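PDB 3QO8: seryl-tRNA synthetase, cytoplasmic from Candida albicans, which catalyses the ATP-dependent attachment of serine to tRNA(Ser) by way of a seryl-adenylate intermediate, working as a homodimer across which the tRNA binds. Local coordinates for residues Asn110-Ser115 / Gly342-Ala347; Glu16-Ser21 / Glu30-Ile35; Asn5-Glu10 / Ser103-Val108; Ala219-Leu224 / Asp375-Asn380; Phe304-Pro309 / Leu381-Gly386. All coordinates share one frame; numbering follows the deposited sequence.

Interaction 1: Asn110-Ser115 / Gly342-Ala347. With MG (magnesium ion), chain E.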
# COMPACT_ATOMS: atom_id res chain seq x y z
N ASN A 110 6.46 15.98 -24.44
CA ASN A 110 7.69 15.56 -25.10
C ASN A 110 7.48 15.54 -26.63
O ASN A 110 6.35 15.39 -27.11
CB ASN A 110 8.08 14.17 -24.60
CG ASN A 110 9.55 13.88 -24.80
OD1 ASN A 110 10.28 14.69 -25.35
ND2 ASN A 110 9.99 12.71 -24.33
N ILE A 111 8.56 15.69 -27.39
CA ILE A 111 8.46 15.65 -28.85
C ILE A 111 8.04 14.27 -29.33
O ILE A 111 8.76 13.29 -29.12
CB ILE A 111 9.79 16.00 -29.54
CG1 ILE A 111 10.31 17.35 -29.06
CG2 ILE A 111 9.64 15.96 -31.07
CD1 ILE A 111 9.25 18.40 -29.04
N VAL A 112 6.89 14.20 -29.98
CA VAL A 112 6.43 12.94 -30.53
C VAL A 112 7.35 12.43 -31.63
O VAL A 112 7.63 13.13 -32.60
CB VAL A 112 5.00 13.04 -31.07
CG1 VAL A 112 4.58 11.70 -31.65
CG2 VAL A 112 4.05 13.48 -29.96
N HIS A 113 7.80 11.19 -31.47
CA HIS A 113 8.71 10.58 -32.41
C HIS A 113 8.06 10.50 -33.79
O HIS A 113 6.87 10.20 -33.93
CB HIS A 113 9.11 9.20 -31.91
CG HIS A 113 10.24 8.59 -32.68
ND1 HIS A 113 10.06 7.59 -33.61
CD2 HIS A 113 11.57 8.83 -32.65
CE1 HIS A 113 11.22 7.24 -34.12
NE2 HIS A 113 12.16 7.98 -33.56
N GLU A 114 8.85 10.80 -34.82
CA GLU A 114 8.35 10.84 -36.20
C GLU A 114 7.66 9.56 -36.67
O GLU A 114 6.88 9.59 -37.61
CB GLU A 114 9.48 11.20 -37.16
CG GLU A 114 9.91 12.65 -37.08
CD GLU A 114 8.82 13.60 -37.56
OE1 GLU A 114 7.80 13.11 -38.10
OE2 GLU A 114 8.99 14.83 -37.39
N SER A 115 7.96 8.45 -36.03
CA SER A 115 7.38 7.18 -36.45
C SER A 115 5.97 6.96 -35.91
O SER A 115 5.30 6.02 -36.31
CB SER A 115 8.27 6.01 -36.05
OG SER A 115 8.19 5.78 -34.65
N GLY A 342 -2.27 11.23 -30.20
CA GLY A 342 -3.24 11.90 -29.35
C GLY A 342 -3.51 11.21 -28.03
O GLY A 342 -4.20 11.76 -27.18
N GLU A 343 -2.95 10.01 -27.87
CA GLU A 343 -3.13 9.21 -26.66
C GLU A 343 -1.84 9.03 -25.85
O GLU A 343 -1.78 8.22 -24.93
CB GLU A 343 -3.68 7.84 -27.04
CG GLU A 343 -5.08 7.89 -27.61
CD GLU A 343 -6.12 8.10 -26.53
OE1 GLU A 343 -6.16 7.27 -25.60
OE2 GLU A 343 -6.88 9.08 -26.62
N LEU A 344 -0.79 9.76 -26.21
CA LEU A 344 0.46 9.71 -25.45
C LEU A 344 0.41 10.67 -24.27
O LEU A 344 -0.03 11.80 -24.42
CB LEU A 344 1.66 10.08 -26.33
CG LEU A 344 1.93 9.21 -27.55
CD1 LEU A 344 3.14 9.73 -28.33
CD2 LEU A 344 2.14 7.76 -27.12
N ASN A 345 0.86 10.22 -23.10
CA ASN A 345 1.04 11.15 -21.98
C ASN A 345 2.23 12.07 -22.27
O ASN A 345 3.01 11.79 -23.18
CB ASN A 345 1.19 10.40 -20.64
CG ASN A 345 2.55 9.72 -20.48
OD1 ASN A 345 3.54 10.11 -21.08
ND2 ASN A 345 2.60 8.70 -19.62
N ASN A 346 2.37 13.15 -21.50
CA ASN A 346 3.39 14.17 -21.76
C ASN A 346 4.81 13.61 -21.87
O ASN A 346 5.61 14.10 -22.67
CB ASN A 346 3.40 15.25 -20.67
CG ASN A 346 2.15 16.10 -20.68
OD1 ASN A 346 1.33 16.03 -21.59
ND2 ASN A 346 1.98 16.90 -19.63
N ALA A 347 5.15 12.62 -21.05
CA ALA A 347 6.53 12.17 -21.00
C ALA A 347 6.93 11.31 -22.20
O ALA A 347 8.10 11.28 -22.58
CB ALA A 347 6.82 11.43 -19.66
MG MG E . -1.53 13.59 -24.25
O HOH W 1 0.27 15.38 -24.08
O HOH W 2 -2.01 13.55 -21.73
O HOH W 3 -1.13 13.46 -26.71
O HOH W 4 -3.17 15.38 -24.10

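Interaction 2: Glu16-Ser21 / Glu30-Ile35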
# COMPACT_ATOMS: atom_id res chain seq x y z
N GLU A 16 9.48 24.99 -34.39
CA GLU A 16 8.54 24.43 -35.36
C GLU A 16 8.25 22.97 -35.06
O GLU A 16 7.10 22.52 -35.11
CB GLU A 16 9.09 24.55 -36.80
CG GLU A 16 9.50 25.96 -37.23
CD GLU A 16 8.37 26.97 -37.14
OE1 GLU A 16 7.19 26.55 -37.11
OE2 GLU A 16 8.66 28.19 -37.08
N ILE A 17 9.31 22.22 -34.78
CA ILE A 17 9.21 20.81 -34.40
C ILE A 17 8.30 20.66 -33.18
O ILE A 17 7.48 19.73 -33.09
CB ILE A 17 10.60 20.26 -34.05
CG1 ILE A 17 11.46 20.19 -35.31
CG2 ILE A 17 10.50 18.89 -33.42
CD1 ILE A 17 12.91 19.83 -35.03
N ILE A 18 8.44 21.58 -32.23
CA ILE A 18 7.64 21.51 -31.02
C ILE A 18 6.17 21.80 -31.32
O ILE A 18 5.29 21.12 -30.80
CB ILE A 18 8.18 22.45 -29.91
CG1 ILE A 18 9.64 22.12 -29.58
CG2 ILE A 18 7.32 22.32 -28.67
CD1 ILE A 18 10.29 23.05 -28.54
N LYS A 19 5.91 22.78 -32.18
CA LYS A 19 4.54 23.11 -32.57
C LYS A 19 3.88 21.94 -33.29
O LYS A 19 2.71 21.63 -33.07
CB LYS A 19 4.50 24.34 -33.48
CG LYS A 19 4.81 25.67 -32.79
CD LYS A 19 4.12 26.81 -33.53
CE LYS A 19 4.61 28.17 -33.08
NZ LYS A 19 5.84 28.59 -33.81
N ALA A 20 4.62 21.31 -34.19
CA ALA A 20 4.10 20.15 -34.92
C ALA A 20 3.76 19.05 -33.92
O ALA A 20 2.75 18.38 -34.04
CB ALA A 20 5.12 19.66 -35.93
N SER A 21 4.62 18.88 -32.91
CA SER A 21 4.39 17.84 -31.92
C SER A 21 3.13 18.15 -31.14
O SER A 21 2.29 17.27 -30.94
CB SER A 21 5.59 17.72 -30.97
OG SER A 21 5.36 16.70 -30.01
N GLU A 30 -0.23 27.26 -29.20
CA GLU A 30 0.02 28.63 -28.76
C GLU A 30 1.12 28.68 -27.71
O GLU A 30 1.94 29.59 -27.70
CB GLU A 30 -1.27 29.25 -28.21
CG GLU A 30 -2.38 29.37 -29.23
CD GLU A 30 -3.68 29.89 -28.62
OE1 GLU A 30 -4.03 29.46 -27.51
OE2 GLU A 30 -4.33 30.74 -29.26
N LEU A 31 1.11 27.68 -26.82
CA LEU A 31 2.11 27.58 -25.76
C LEU A 31 3.51 27.90 -26.25
O LEU A 31 4.29 28.56 -25.55
CB LEU A 31 2.12 26.17 -25.15
CG LEU A 31 1.46 25.96 -23.79
CD1 LEU A 31 0.01 26.38 -23.84
CD2 LEU A 31 1.58 24.50 -23.38
N VAL A 32 3.85 27.44 -27.45
CA VAL A 32 5.21 27.58 -27.95
C VAL A 32 5.62 29.04 -28.17
O VAL A 32 6.66 29.49 -27.69
CB VAL A 32 5.45 26.73 -29.20
CG1 VAL A 32 6.86 26.93 -29.72
CG2 VAL A 32 5.19 25.27 -28.88
N ASP A 33 4.78 29.78 -28.89
CA ASP A 33 5.03 31.20 -29.10
C ASP A 33 5.10 31.97 -27.77
O ASP A 33 5.96 32.84 -27.60
CB ASP A 33 3.96 31.81 -30.00
CG ASP A 33 4.14 31.42 -31.46
OD1 ASP A 33 5.29 31.45 -31.95
OD2 ASP A 33 3.12 31.09 -32.11
N GLU A 34 4.21 31.63 -26.84
CA GLU A 34 4.20 32.28 -25.53
C GLU A 34 5.49 32.04 -24.78
O GLU A 34 6.04 32.94 -24.14
CB GLU A 34 3.02 31.78 -24.70
CG GLU A 34 1.68 31.99 -25.38
CD GLU A 34 0.51 31.49 -24.56
OE1 GLU A 34 0.74 30.95 -23.46
OE2 GLU A 34 -0.64 31.64 -25.02
N ILE A 35 5.97 30.81 -24.85
CA ILE A 35 7.20 30.44 -24.18
C ILE A 35 8.36 31.26 -24.74
O ILE A 35 9.17 31.81 -24.00
CB ILE A 35 7.45 28.93 -24.30
CG1 ILE A 35 6.54 28.19 -23.32
CG2 ILE A 35 8.92 28.60 -24.04
CD1 ILE A 35 6.33 26.75 -23.65

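Interaction 3: Asn5-Glu10 / Ser103-Val108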
# COMPACT_ATOMS: atom_id res chain seq x y z
N ASN A 5 16.29 25.64 -24.38
CA ASN A 5 16.93 25.95 -25.65
C ASN A 5 16.24 25.31 -26.85
O ASN A 5 16.39 25.77 -27.99
CB ASN A 5 18.42 25.59 -25.61
CG ASN A 5 19.23 26.59 -24.81
OD1 ASN A 5 18.72 27.62 -24.38
ND2 ASN A 5 20.51 26.29 -24.59
N ALA A 6 15.44 24.27 -26.61
CA ALA A 6 14.69 23.64 -27.68
C ALA A 6 13.71 24.61 -28.35
O ALA A 6 13.37 24.45 -29.51
CB ALA A 6 13.94 22.41 -27.16
N PHE A 7 13.27 25.61 -27.60
CA PHE A 7 12.29 26.58 -28.11
C PHE A 7 12.97 27.75 -28.84
O PHE A 7 12.30 28.59 -29.42
CB PHE A 7 11.45 27.15 -26.96
CG PHE A 7 10.62 26.11 -26.24
CD1 PHE A 7 9.27 25.96 -26.53
CD2 PHE A 7 11.20 25.29 -25.29
CE1 PHE A 7 8.51 25.00 -25.89
CE2 PHE A 7 10.45 24.32 -24.64
CZ PHE A 7 9.09 24.18 -24.94
N LEU A 8 14.29 27.80 -28.78
CA LEU A 8 15.03 29.00 -29.20
C LEU A 8 15.88 28.76 -30.43
O LEU A 8 16.93 28.11 -30.36
CB LEU A 8 15.89 29.50 -28.04
CG LEU A 8 15.07 29.71 -26.76
CD1 LEU A 8 15.97 30.02 -25.57
CD2 LEU A 8 14.04 30.81 -26.99
N VAL A 9 15.41 29.27 -31.56
CA VAL A 9 16.12 29.13 -32.83
C VAL A 9 17.56 29.62 -32.70
O VAL A 9 18.48 29.02 -33.25
CB VAL A 9 15.41 29.93 -33.95
CG1 VAL A 9 16.41 30.44 -34.95
CG2 VAL A 9 14.38 29.06 -34.63
N GLU A 10 17.74 30.71 -31.97
CA GLU A 10 19.05 31.34 -31.85
C GLU A 10 19.99 30.49 -31.01
O GLU A 10 21.21 30.70 -31.02
CB GLU A 10 18.91 32.74 -31.26
CG GLU A 10 18.39 32.76 -29.82
CD GLU A 10 16.87 32.84 -29.71
OE1 GLU A 10 16.16 32.24 -30.56
OE2 GLU A 10 16.38 33.51 -28.78
N SER A 103 6.77 27.32 -15.83
CA SER A 103 5.41 26.81 -15.69
C SER A 103 4.82 26.48 -17.05
O SER A 103 4.13 25.47 -17.21
CB SER A 103 4.53 27.85 -15.00
OG SER A 103 3.16 27.54 -15.17
N LYS A 104 5.08 27.34 -18.03
CA LYS A 104 4.59 27.13 -19.38
C LYS A 104 5.31 25.97 -20.03
O LYS A 104 4.69 25.10 -20.63
CB LYS A 104 4.73 28.40 -20.22
CG LYS A 104 3.69 29.46 -19.89
CD LYS A 104 3.71 30.60 -20.89
CE LYS A 104 2.63 31.62 -20.59
NZ LYS A 104 1.27 31.01 -20.61
N ILE A 105 6.63 25.94 -19.92
CA ILE A 105 7.41 24.87 -20.52
C ILE A 105 6.97 23.52 -19.96
O ILE A 105 6.92 22.52 -20.68
CB ILE A 105 8.90 25.07 -20.30
CG1 ILE A 105 9.37 26.28 -21.13
CG2 ILE A 105 9.67 23.81 -20.66
CD1 ILE A 105 10.77 26.73 -20.81
N ASN A 106 6.61 23.51 -18.68
CA ASN A 106 6.15 22.29 -18.03
C ASN A 106 4.88 21.71 -18.65
O ASN A 106 4.63 20.51 -18.56
CB ASN A 106 5.94 22.54 -16.53
CG ASN A 106 5.48 21.30 -15.81
OD1 ASN A 106 6.23 20.34 -15.67
ND2 ASN A 106 4.23 21.32 -15.35
N GLN A 107 4.08 22.57 -19.28
CA GLN A 107 2.85 22.13 -19.92
C GLN A 107 3.08 21.45 -21.28
O GLN A 107 2.21 20.72 -21.76
CB GLN A 107 1.90 23.31 -20.10
CG GLN A 107 1.51 24.02 -18.82
CD GLN A 107 0.53 25.13 -19.08
OE1 GLN A 107 -0.48 24.94 -19.75
NE2 GLN A 107 0.82 26.31 -18.56
N VAL A 108 4.24 21.67 -21.88
CA VAL A 108 4.51 21.13 -23.21
C VAL A 108 4.95 19.67 -23.15
O VAL A 108 5.92 19.32 -22.46
CB VAL A 108 5.59 21.96 -23.94
CG1 VAL A 108 5.86 21.38 -25.34
CG2 VAL A 108 5.16 23.42 -24.03

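Interaction 4: Ala219-Leu224 / Asp375-Asn380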
# COMPACT_ATOMS: atom_id res chain seq x y z
N ALA A 219 5.84 15.47 -7.93
CA ALA A 219 5.57 16.54 -8.88
C ALA A 219 6.62 16.60 -10.00
O ALA A 219 6.35 17.13 -11.07
CB ALA A 219 5.46 17.88 -8.15
N LYS A 220 7.80 16.05 -9.76
CA LYS A 220 8.84 16.09 -10.79
C LYS A 220 8.72 14.95 -11.81
O LYS A 220 9.38 14.95 -12.85
CB LYS A 220 10.24 16.09 -10.18
CG LYS A 220 10.58 17.35 -9.37
CD LYS A 220 12.09 17.46 -9.17
CE LYS A 220 12.47 18.57 -8.19
NZ LYS A 220 12.74 18.03 -6.83
N THR A 221 7.87 13.97 -11.53
CA THR A 221 7.77 12.85 -12.45
C THR A 221 6.36 12.57 -12.97
O THR A 221 6.20 11.94 -14.01
CB THR A 221 8.43 11.58 -11.88
OG1 THR A 221 8.54 10.58 -12.91
CG2 THR A 221 7.66 11.05 -10.67
N ALA A 222 5.34 13.06 -12.26
CA ALA A 222 3.96 12.89 -12.69
C ALA A 222 3.41 14.18 -13.30
O ALA A 222 3.75 15.28 -12.86
CB ALA A 222 3.09 12.46 -11.52
N GLN A 223 2.55 14.05 -14.31
CA GLN A 223 1.93 15.23 -14.92
C GLN A 223 0.69 15.66 -14.12
O GLN A 223 0.12 14.86 -13.38
CB GLN A 223 1.59 15.00 -16.40
CG GLN A 223 0.58 13.88 -16.70
CD GLN A 223 0.38 13.65 -18.22
OE1 GLN A 223 1.24 13.10 -18.90
NE2 GLN A 223 -0.78 14.08 -18.73
N LEU A 224 0.29 16.91 -14.30
CA LEU A 224 -0.82 17.50 -13.54
C LEU A 224 -2.08 16.64 -13.53
O LEU A 224 -2.72 16.48 -12.49
CB LEU A 224 -1.16 18.89 -14.08
CG LEU A 224 -2.37 19.57 -13.42
CD1 LEU A 224 -2.12 19.75 -11.94
CD2 LEU A 224 -2.67 20.90 -14.09
N ASP A 375 14.62 12.11 -22.55
CA ASP A 375 15.15 12.81 -21.37
C ASP A 375 14.18 13.80 -20.74
O ASP A 375 14.59 14.74 -20.07
CB ASP A 375 16.45 13.55 -21.71
CG ASP A 375 16.28 14.53 -22.87
OD1 ASP A 375 15.14 14.92 -23.17
OD2 ASP A 375 17.31 14.90 -23.49
N TYR A 376 12.88 13.58 -20.95
CA TYR A 376 11.85 14.49 -20.44
C TYR A 376 11.84 14.47 -18.91
O TYR A 376 11.77 15.51 -18.27
CB TYR A 376 10.49 14.04 -20.98
CG TYR A 376 9.34 15.02 -20.82
CD1 TYR A 376 9.14 16.04 -21.74
CD2 TYR A 376 8.44 14.89 -19.77
CE1 TYR A 376 8.08 16.92 -21.61
CE2 TYR A 376 7.37 15.76 -19.63
CZ TYR A 376 7.20 16.78 -20.56
OH TYR A 376 6.14 17.64 -20.45
N GLN A 377 11.91 13.27 -18.33
CA GLN A 377 11.87 13.14 -16.88
C GLN A 377 13.25 13.37 -16.27
O GLN A 377 13.38 14.03 -15.23
CB GLN A 377 11.34 11.77 -16.47
CG GLN A 377 9.91 11.52 -16.94
CD GLN A 377 9.61 10.04 -17.10
OE1 GLN A 377 10.40 9.30 -17.70
NE2 GLN A 377 8.49 9.60 -16.55
N SER A 378 14.28 12.85 -16.92
CA SER A 378 15.63 12.96 -16.40
C SER A 378 16.12 14.41 -16.37
O SER A 378 16.90 14.76 -15.50
CB SER A 378 16.58 12.08 -17.21
OG SER A 378 16.47 12.37 -18.58
N ARG A 379 15.67 15.24 -17.30
CA ARG A 379 15.98 16.67 -17.23
C ARG A 379 15.39 17.24 -15.95
O ARG A 379 16.05 17.98 -15.23
CB ARG A 379 15.45 17.43 -18.46
CG ARG A 379 15.72 18.94 -18.42
CD ARG A 379 15.38 19.64 -19.77
NE ARG A 379 16.30 19.23 -20.83
CZ ARG A 379 16.04 18.27 -21.72
NH1 ARG A 379 14.87 17.64 -21.71
NH2 ARG A 379 16.95 17.96 -22.63
N ASN A 380 14.15 16.88 -15.65
CA ASN A 380 13.50 17.41 -14.45
C ASN A 380 14.15 16.88 -13.17
O ASN A 380 14.28 17.61 -12.19
CB ASN A 380 12.00 17.09 -14.48
CG ASN A 380 11.19 18.06 -13.66
OD1 ASN A 380 11.65 19.15 -13.32
ND2 ASN A 380 9.96 17.68 -13.34

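Interaction 5: Phe304-Pro309 / Leu381-Gly386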
# COMPACT_ATOMS: atom_id res chain seq x y z
N PHE A 304 12.19 -0.76 -15.65
CA PHE A 304 12.59 0.63 -15.71
C PHE A 304 14.06 0.69 -16.09
O PHE A 304 14.91 0.06 -15.45
CB PHE A 304 12.34 1.40 -14.41
CG PHE A 304 12.59 2.89 -14.55
CD1 PHE A 304 11.55 3.75 -14.90
CD2 PHE A 304 13.86 3.41 -14.41
CE1 PHE A 304 11.78 5.11 -15.06
CE2 PHE A 304 14.11 4.78 -14.57
CZ PHE A 304 13.07 5.62 -14.90
N VAL A 305 14.36 1.46 -17.12
CA VAL A 305 15.70 1.45 -17.70
C VAL A 305 16.20 2.85 -17.97
O VAL A 305 15.45 3.70 -18.44
CB VAL A 305 15.74 0.65 -19.03
CG1 VAL A 305 17.16 0.61 -19.58
CG2 VAL A 305 15.20 -0.76 -18.82
N LEU A 306 17.47 3.08 -17.66
CA LEU A 306 18.15 4.31 -18.02
C LEU A 306 19.25 3.93 -18.99
O LEU A 306 19.97 2.96 -18.78
CB LEU A 306 18.77 4.96 -16.77
CG LEU A 306 17.86 5.36 -15.61
CD1 LEU A 306 17.49 4.15 -14.78
CD2 LEU A 306 18.59 6.37 -14.70
N THR A 307 19.36 4.69 -20.08
CA THR A 307 20.34 4.41 -21.10
C THR A 307 20.95 5.72 -21.58
O THR A 307 20.46 6.80 -21.26
CB THR A 307 19.70 3.81 -22.38
OG1 THR A 307 19.01 4.84 -23.10
CG2 THR A 307 18.69 2.71 -22.05
N GLU A 308 22.00 5.61 -22.38
CA GLU A 308 22.52 6.75 -23.12
C GLU A 308 21.49 7.21 -24.14
O GLU A 308 20.75 6.40 -24.69
CB GLU A 308 23.81 6.38 -23.84
CG GLU A 308 24.87 5.79 -22.94
CD GLU A 308 26.22 5.70 -23.63
OE1 GLU A 308 26.76 4.59 -23.73
OE2 GLU A 308 26.73 6.75 -24.08
N PRO A 309 21.45 8.53 -24.39
CA PRO A 309 20.50 9.07 -25.37
C PRO A 309 20.56 8.32 -26.71
O PRO A 309 19.53 8.09 -27.34
CB PRO A 309 20.98 10.52 -25.54
CG PRO A 309 21.57 10.86 -24.20
CD PRO A 309 22.19 9.59 -23.67
N LEU A 381 14.57 15.63 -13.20
CA LEU A 381 15.17 14.97 -12.03
C LEU A 381 16.69 15.15 -11.98
O LEU A 381 17.34 14.68 -11.04
CB LEU A 381 14.80 13.49 -12.06
CG LEU A 381 13.31 13.23 -11.82
CD1 LEU A 381 12.88 11.87 -12.38
CD2 LEU A 381 12.98 13.35 -10.33
N GLU A 382 17.23 15.82 -12.99
CA GLU A 382 18.67 16.06 -13.09
C GLU A 382 19.48 14.77 -13.02
O GLU A 382 20.32 14.59 -12.13
CB GLU A 382 19.15 17.05 -12.02
CG GLU A 382 18.48 18.42 -12.11
CD GLU A 382 18.95 19.25 -13.30
OE1 GLU A 382 19.93 18.84 -13.97
OE2 GLU A 382 18.35 20.31 -13.56
N ILE A 383 19.22 13.87 -13.96
CA ILE A 383 19.98 12.63 -14.06
C ILE A 383 20.90 12.72 -15.27
O ILE A 383 20.50 12.45 -16.40
CB ILE A 383 19.07 11.40 -14.16
CG1 ILE A 383 18.03 11.43 -13.03
CG2 ILE A 383 19.91 10.11 -14.11
CD1 ILE A 383 17.00 10.28 -13.12
N ARG A 384 22.15 13.13 -15.02
CA ARG A 384 23.05 13.47 -16.11
C ARG A 384 23.76 12.26 -16.72
O ARG A 384 23.98 11.24 -16.06
CB ARG A 384 24.08 14.52 -15.66
CG ARG A 384 23.45 15.82 -15.20
CD ARG A 384 24.48 16.88 -14.86
NE ARG A 384 25.29 17.24 -16.02
CZ ARG A 384 26.08 18.31 -16.07
NH1 ARG A 384 26.17 19.13 -15.02
NH2 ARG A 384 26.79 18.56 -17.16
N CYS A 385 24.11 12.41 -17.99
CA CYS A 385 24.79 11.36 -18.73
C CYS A 385 26.03 11.91 -19.42
O CYS A 385 25.95 12.83 -20.23
CB CYS A 385 23.84 10.79 -19.79
SG CYS A 385 24.53 9.40 -20.69
N GLY A 386 27.18 11.34 -19.09
CA GLY A 386 28.44 11.66 -19.74
C GLY A 386 28.88 13.12 -19.68
O GLY A 386 28.34 13.92 -18.90

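Interaction 1: Asn110-Ser115 / Gly342-Ala347
N110 and A347 bring together the two segments, loops apart from a 3-10 turn at 342-343, with their CA atoms 5.4 Å apart, after which the chains diverge to 8.5 Å between the CA atoms of V112 and L344. The backbone bond at the near end is short and almost straight: N110 N donates to N346 O at 2.7 Å with an angle of 168°, lying in the carbonyl plane. The N110 side chain makes a second bond, to the carbonyl of the next residue, A347. Its CG stands anti to the backbone N (chi1 -158°), which carries ND2 to A347 O at 2.9 Å; the acceptor lies close to the plane of the amide, whereas ND2 sits above the A347 carbonyl plane, 39° out of it. T374 OG1 is a further partner of ND2, and the weak bond from I111 N to N110 OD1 probably adds a little to holding the amide's rotation, which the bonds of ND2 mainly set. Where the chains part, V112 CG1 meets L344 CD1 at 4.1 Å, the two branched side chains crossing obliquely, with R25 of helix 15-25 against both. L344 O binds a magnesium ion at 2.3 Å along with four waters, one of which donates to N346 OD1. The arrangement is a loop-to-loop junction between the N-terminal tRNA-binding region and the class II catalytic core of a seryl-tRNA synthetase.

Interaction 2: Glu16-Ser21 / Glu30-Ile35
K19 reaches across to V32 and D33 of the facing helix, and its chain can be followed atom by atom. The bond to CB leaves to one side of V32's helix, and the end of the chain then comes nearer. With CG anti to the carbonyl carbon (chi1 -71°), the chain turns over V32, and CG rests 3.8 Å from V32 CB, also near both of its methyls. Farther out, CE lies 3.4 Å from D33 OD2, and a bend at chi4 (85°) swings NZ to the other carboxylate oxygen. The resulting salt bridge, K19 NZ to D33 OD1 at 3.5 Å, is long and its hydrogen bond weak, the two side chains crossing at about a right angle. Deeper in, I18 CG2 meets V32 CG2 at 3.6 Å, so V32 is packed by two successive residues of helix 15-25 while the charged pair lies toward the more exposed side. The local axes approach to 9.3 Å and run roughly antiparallel, at 150°, in a helical hairpin with a short connection. Beyond the pair, I18 touches F7, I35 packs on I105, and S21 OG takes a hydrogen bond from V112 N, so helix 15-25 lies against the base of the long helices 30-65 and 74-107, on the side of the segment leading to the core.

Interaction 3: Asn5-Glu10 / Ser103-Val108
F7 lies opposite I105 with 9.2 Å between their CA atoms, a spacing that leaves the backbones well separated and lets a single aromatic side chain bridge a 3-10 segment, 5-7, and the C-terminal end of helix 74-107. The F7 side chain has CG anti to its carbonyl carbon (chi1 -62°), which projects the ring toward the helix end. There the far half of the ring does the touching. CE2 approaches I105 CG2 at 4.1 Å and comes almost as near to CG1 of the same residue; this approach is oblique to the ring. CZ and CE1 instead meet V108 CG2, the distance from CZ being 4.1 Å, and here the methyl sits at the ring edge, near its plane, with the two side chains coming from opposite directions. V108 N bonds back to I105 O at 3.1 Å. That backbone bond links the two residues that receive the ring, while L8 N bonding to N5 O at 3.0 Å closes the turn from which F7 projects. I18 of helix 15-25 touches both F7 and V108, and I35 of helix 30-65 also packs on V108, so the aromatic group belongs to a small core where several N-terminal elements converge. Beside it, V108 O accepts a hydrogen bond from Y376 OH, a polar tie to helix 376-381. All three contact residues are buried and apolar, and their approaches are van der Waals contacts. The chemistry between the two segments is therefore apolar and non-directional, implying cohesion by hydrophobic burial and shape.

Interaction 4: Ala219-Leu224 / Asp375-Asn380
K220 and N380 supply the one hydrogen bond between these segments: N380 ND2 donates to K220 O at 2.8 Å. It is distinctly bent, with an angle of 138° at the hydrogen, and reaches the oxygen from the side, the C=O...donor angle being 105°. Having CG anti to the backbone N (chi1 -155°) directs the N380 amide across to the loop. Van der Waals contacts support the bond. K220 CB lies 3.5 Å from N380 ND2, and its CD passes 3.7 Å from N380 O, the two side chains crossing at about a right angle before the lysine tip leads away. A looser polar approach brings T221 OG1 to 3.8 Å from Q377 NE2, but each has a stronger partner elsewhere: T221 OG1 bonds to S252 OG, and Q377 NE2 to E248 OE2. At the start of the helix R379 faces D375 with both terminal nitrogens in a salt bridge, NH1 to OD1 at 3.1 Å and NH2 to OD2 at 3.2 Å, both bonds weak. E248 is a serine-binding residue by similarity, so Q377 probably acts in the second shell of the serine site, helping to position that carboxylate. The chemistry implies a light, polar surface join whose single cross-segment bond ties a loop carbonyl to this second-shell helix.

Interaction 5: Phe304-Pro309 / Leu381-Gly386
L306 and I383 meet in the class II synthetase core, where the end of strand 297-307, part of the large mixed catalytic sheet, packs against the chain that leaves helix 376-381. L306 CD2 touches I383 CG2 at 4.0 Å, and the two side chains cross at about a right angle. For I383, CG2 stands anti to the backbone N, turning this methyl rather than the longer CG1 branch to the strand. The second point of contact is C385, whose CA lies 6.8 Å from that of E308. Its thiol settles beside the turn that follows the strand, with SG 4.1 Å from E308 CA, and the E308 side chain approaches the sulfur through its CG. Both contacts are apolar in character, and the segments meet through side chains and the E308 CA rather than by pairing as adjacent strands.

The next shell explains the placement. E382 has positive phi and forms a Schellman motif that ends the helix and redirects the chain toward I383; S378 O accepts a hydrogen bond from I383 N. The short strand 384-385 then runs parallel to strand 259-260. On the other side, strand 297-307 is held between neighbours: L306 bonds through its backbone to V269, and T307 to H399. V398 lies against both I383 and C385, filling in beside the contact. At the turn itself, T307 OG1 donates to E308 O at 2.8 Å from above the carbonyl plane, and just beyond, P309 CD rests 3.8 Å from C385 SG.

Overall arrangement
Interactions 1, 3 and 5 are buried, interaction 2 is partly so, and interaction 4 lies at the surface. Interactions 2 and 3 belong to the N-terminal region and share an apolar cluster (I18, I35, F7, V108), with a separate E34-K104 salt bridge between their helices. Interaction 1 joins that region to the catalytic core, using main-chain and amide hydrogen bonds beside one apolar contact, where interaction 3 is wholly apolar and interaction 2 adds a weak salt bridge. Helix 376-381, the helix of interaction 4, touches interactions 1 and 3 through Y376 and runs on into 381-386; interaction 4 is polar and interaction 5 apolar although their segments are consecutive there.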